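Local coordinates for protein Polyphosphate:AMP phosphotransferase (PDB 3CZP) that transfers a phosphate from inorganic polyphosphate to AMP to give ADP, using magnesium, and converts GMP to GDP less efficiently, at residues Ala285-Leu290 against Lys481-Ile486; Gly403-Lys408 against Asn487-Ala492. All coordinates share one frame; numbering follows the deposited sequence.

Contact 1 of 2, residues Ala285-Leu290 against Lys481-Ile486; sequences ARLAGL and KVLRTI
Leu287 meets Leu483 and Ile486 where helix 273-292 packs on helix 475-496 in the second PPK2 domain. This domain has the P-loop kinase fold, a parallel sheet flanked by helices. One helix comes early and the other late in the second PPK2 region. They run nearly the same way, with segment axes 9.8 Å apart at an angle of 29°.

The CB of Leu287 points at the facing helix. With CG anti to its own N (chi1 177°), the two methyls are placed against Ile486 and Leu483. Leu287 CD1 touches Ile486 CG2 at 3.8 Å. Leu287 CD2 meets Leu483 CD2 at 4.1 Å, with the two leucines crossing at about a right angle. Val320 of helix 313-321 touches both Leu287 and Ile486.

Arg286 and Arg484, both partly exposed, meet beside this buried group. From CB the Arg286 chain runs extended through CG and CD to NE, which forms a salt bridge to Glu491, while at the tip NH2 pairs with Asp488 and NH1 with Glu283. Arg286 NH1 also lies 3.9 Å from Arg484 CG, which sits at the guanidinium edge. These carboxylates probably offset the like charge of Arg484, whose NH1 hydrogen-bonds to Gln279 OE1. The Arg484 chain bends at CD, and its guanidinium plane is turned 42° from that of Arg286. Arg286 NH1 and Arg484 NE stay 5.3 Å apart.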
# COMPACT_ATOMS: atom_id res chain seq x y z
N ALA A 285 17.46 10.22 27.72
CA ALA A 285 17.90 11.59 27.32
C ALA A 285 18.90 11.57 26.16
O ALA A 285 18.87 12.44 25.26
CB ALA A 285 18.52 12.32 28.55
N ARG A 286 19.79 10.58 26.19
CA ARG A 286 20.84 10.45 25.17
C ARG A 286 20.17 10.10 23.86
O ARG A 286 20.46 10.71 22.84
CB ARG A 286 21.84 9.35 25.58
CG ARG A 286 23.07 9.24 24.71
CD ARG A 286 23.96 8.17 25.25
NE ARG A 286 24.94 7.67 24.28
CZ ARG A 286 25.47 6.45 24.31
NH1 ARG A 286 25.10 5.58 25.24
NH2 ARG A 286 26.34 6.08 23.40
N LEU A 287 19.23 9.16 23.89
CA LEU A 287 18.47 8.79 22.68
C LEU A 287 17.68 9.98 22.15
O LEU A 287 17.74 10.25 20.97
CB LEU A 287 17.51 7.61 22.89
CG LEU A 287 16.64 7.25 21.65
CD1 LEU A 287 17.51 6.82 20.49
CD2 LEU A 287 15.65 6.18 21.96
N ALA A 288 16.97 10.71 23.00
CA ALA A 288 16.19 11.85 22.54
C ALA A 288 17.12 12.85 21.83
O ALA A 288 16.77 13.45 20.80
CB ALA A 288 15.51 12.49 23.72
N GLY A 289 18.31 13.04 22.38
CA GLY A 289 19.20 14.06 21.83
C GLY A 289 19.80 13.62 20.51
O GLY A 289 19.98 14.42 19.61
N LEU A 290 20.08 12.32 20.39
CA LEU A 290 20.69 11.77 19.16
C LEU A 290 19.73 11.81 18.00
O LEU A 290 20.17 12.01 16.86
CB LEU A 290 21.17 10.34 19.38
CG LEU A 290 22.45 10.20 20.23
CD1 LEU A 290 22.58 8.78 20.75
CD2 LEU A 290 23.67 10.59 19.43
N LYS A 481 20.47 -1.89 28.59
CA LYS A 481 21.32 -2.41 27.51
C LYS A 481 20.72 -2.16 26.09
O LYS A 481 21.43 -1.75 25.17
CB LYS A 481 21.57 -3.90 27.76
CG LYS A 481 22.37 -4.57 26.69
CD LYS A 481 22.88 -5.92 27.10
CE LYS A 481 23.92 -6.47 26.09
NZ LYS A 481 24.79 -7.53 26.67
N VAL A 482 19.41 -2.31 25.96
CA VAL A 482 18.72 -2.06 24.70
C VAL A 482 18.89 -0.59 24.31
O VAL A 482 19.31 -0.27 23.19
CB VAL A 482 17.18 -2.44 24.79
CG1 VAL A 482 16.41 -1.80 23.67
CG2 VAL A 482 16.99 -3.99 24.76
N LEU A 483 18.59 0.29 25.26
CA LEU A 483 18.71 1.72 25.00
C LEU A 483 20.18 2.06 24.70
O LEU A 483 20.47 2.69 23.70
CB LEU A 483 18.20 2.54 26.18
CG LEU A 483 16.70 2.90 26.22
CD1 LEU A 483 16.28 3.05 27.66
CD2 LEU A 483 16.41 4.18 25.45
N ARG A 484 21.10 1.58 25.53
CA ARG A 484 22.52 1.93 25.32
C ARG A 484 23.05 1.50 23.94
O ARG A 484 23.81 2.22 23.32
CB ARG A 484 23.37 1.31 26.36
CG ARG A 484 24.78 1.85 26.42
CD ARG A 484 25.53 1.20 27.56
NE ARG A 484 25.20 1.73 28.88
CZ ARG A 484 24.68 1.02 29.90
NH1 ARG A 484 24.48 1.61 31.06
NH2 ARG A 484 24.30 -0.25 29.74
N THR A 485 22.62 0.32 23.49
CA THR A 485 23.01 -0.20 22.19
C THR A 485 22.50 0.66 21.04
O THR A 485 23.25 0.96 20.08
CB THR A 485 22.51 -1.62 21.96
OG1 THR A 485 22.99 -2.49 23.00
CG2 THR A 485 23.01 -2.14 20.58
N ILE A 486 21.23 0.98 21.08
CA ILE A 486 20.67 1.90 20.11
C ILE A 486 21.52 3.16 20.03
O ILE A 486 21.98 3.53 18.97
CB ILE A 486 19.19 2.21 20.39
CG1 ILE A 486 18.34 0.95 20.14
CG2 ILE A 486 18.64 3.32 19.50
CD1 ILE A 486 16.94 1.12 20.65

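Contact 2 of 2, residues Gly403-Lys408 against Asn487-Ala492; sequences GIIVVK and NDAIEA
Strand 404-408 and helix 487-492 run roughly antiparallel, at 153°, with segment axes 8.9 Å apart and the CA atoms of Ile405 and Ile490 nearest in register at 6.9 Å. Ile405 and Val407, two residues apart on the strand, both point their CB atoms at the helix.

Ala489 is received between them. Ala489 CB lies 3.5 Å from Val407 CG2, tighter than usual for two carbons. The same Ala489 CB lies 3.9 Å from Ile405 CG2. The short alanine probably lets the helix backbone come close to the strand here, and Ile405 CG2 is also 4.1 Å from Ala489 O.

The other branch of Ile405 reaches further along the helix. CG1 stands anti to the carbonyl carbon (chi1 -55°), and the chain is extended beyond it. This carries Ile405 CD1 to 4.0 Å from Ile490 CA. Ile405 CD1 also meets Ile490 CG1 at 4.1 Å, where the two isoleucine side chains cross at about a right angle.

The arrangement is helix-on-sheet packing in a P-loop kinase fold. Strand 404-412 lies between strands 300-307 and 467-471 of the five-stranded parallel sheet, and helix 475-496 covers one face. Leu301 of the neighbouring strand touches both Ile405 and Ile490 and continues this apolar layer.

Gly403, with positive phi, ends the preceding helix 382-402 in a Schellman motif.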
# COMPACT_ATOMS: atom_id res chain seq x y z
N GLY A 403 22.03 4.27 4.44
CA GLY A 403 22.26 5.09 5.67
C GLY A 403 21.30 4.72 6.82
O GLY A 403 21.22 5.41 7.83
N ILE A 404 20.56 3.63 6.67
CA ILE A 404 19.69 3.14 7.73
C ILE A 404 20.55 2.45 8.75
O ILE A 404 21.39 1.62 8.43
CB ILE A 404 18.56 2.19 7.22
CG1 ILE A 404 17.79 2.89 6.06
CG2 ILE A 404 17.69 1.75 8.36
CD1 ILE A 404 16.47 2.24 5.63
N ILE A 405 20.34 2.84 10.00
CA ILE A 405 20.98 2.25 11.17
C ILE A 405 20.20 1.05 11.64
O ILE A 405 19.10 1.17 12.09
CB ILE A 405 21.08 3.30 12.29
CG1 ILE A 405 21.81 4.56 11.78
CG2 ILE A 405 21.81 2.74 13.55
CD1 ILE A 405 21.73 5.70 12.74
N VAL A 406 20.80 -0.12 11.57
CA VAL A 406 20.11 -1.35 11.90
C VAL A 406 20.65 -1.97 13.22
O VAL A 406 21.85 -2.31 13.35
CB VAL A 406 20.27 -2.32 10.74
CG1 VAL A 406 19.65 -3.65 11.06
CG2 VAL A 406 19.69 -1.69 9.43
N VAL A 407 19.75 -2.09 14.20
CA VAL A 407 20.08 -2.67 15.50
C VAL A 407 19.20 -3.90 15.71
O VAL A 407 18.01 -3.85 15.41
CB VAL A 407 19.93 -1.59 16.59
CG1 VAL A 407 20.42 -2.12 17.90
CG2 VAL A 407 20.84 -0.32 16.22
N LYS A 408 19.77 -5.02 16.18
CA LYS A 408 19.05 -6.29 16.31
C LYS A 408 19.25 -6.92 17.71
O LYS A 408 20.37 -7.15 18.13
CB LYS A 408 19.59 -7.28 15.26
CG LYS A 408 19.29 -6.92 13.81
CD LYS A 408 19.75 -8.04 12.87
CE LYS A 408 21.26 -8.14 12.73
NZ LYS A 408 21.74 -9.07 11.58
N ASN A 487 21.74 3.80 21.18
CA ASN A 487 22.52 5.01 21.28
C ASN A 487 23.95 4.84 20.78
O ASN A 487 24.45 5.71 20.06
CB ASN A 487 22.57 5.50 22.75
CG ASN A 487 21.19 5.98 23.29
OD1 ASN A 487 20.31 6.34 22.51
ND2 ASN A 487 21.03 6.02 24.62
N ASP A 488 24.63 3.76 21.20
CA ASP A 488 26.00 3.48 20.67
C ASP A 488 25.97 3.38 19.12
O ASP A 488 26.88 3.86 18.44
CB ASP A 488 26.58 2.15 21.20
CG ASP A 488 26.93 2.19 22.67
OD1 ASP A 488 26.97 3.29 23.27
OD2 ASP A 488 27.18 1.08 23.22
N ALA A 489 24.94 2.72 18.57
CA ALA A 489 24.82 2.53 17.11
C ALA A 489 24.62 3.85 16.34
O ALA A 489 25.22 4.07 15.29
CB ALA A 489 23.73 1.49 16.76
N ILE A 490 23.77 4.74 16.84
CA ILE A 490 23.58 6.09 16.24
C ILE A 490 24.86 6.92 16.34
O ILE A 490 25.30 7.50 15.36
CB ILE A 490 22.42 6.87 16.90
CG1 ILE A 490 21.08 6.13 16.75
CG2 ILE A 490 22.31 8.26 16.30
CD1 ILE A 490 19.91 6.71 17.64
N GLU A 491 25.48 7.01 17.52
CA GLU A 491 26.75 7.73 17.62
C GLU A 491 27.81 7.21 16.62
O GLU A 491 28.53 7.99 16.01
CB GLU A 491 27.28 7.67 19.05
CG GLU A 491 26.37 8.44 20.06
CD GLU A 491 26.98 8.55 21.45
OE1 GLU A 491 28.15 8.10 21.62
OE2 GLU A 491 26.29 9.10 22.35
N ALA A 492 27.89 5.88 16.49
CA ALA A 492 28.83 5.24 15.60
C ALA A 492 28.66 5.67 14.15
O ALA A 492 29.66 5.96 13.45
CB ALA A 492 28.73 3.73 15.70

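Both contacts belong to the second PPK2 domain, and their centres lie 10 Å apart. They share helix 475-496: contact 1 uses residues 481-486, and contact 2 uses 487-492, the next residues along. In chain order the segments are 285-290, 403-408, 481-486 and 487-492, so the two pairings cross. The shared helix lies on the sheet through contact 2 and packs against helix 273-292 through contact 1. Helices from early and late in the PPK2 region are thus brought together beside strand 404-412, next to the edge strand 467-471. The contacts also touch directly: Arg286 CZ packs 3.4 Å from Asn487 CB.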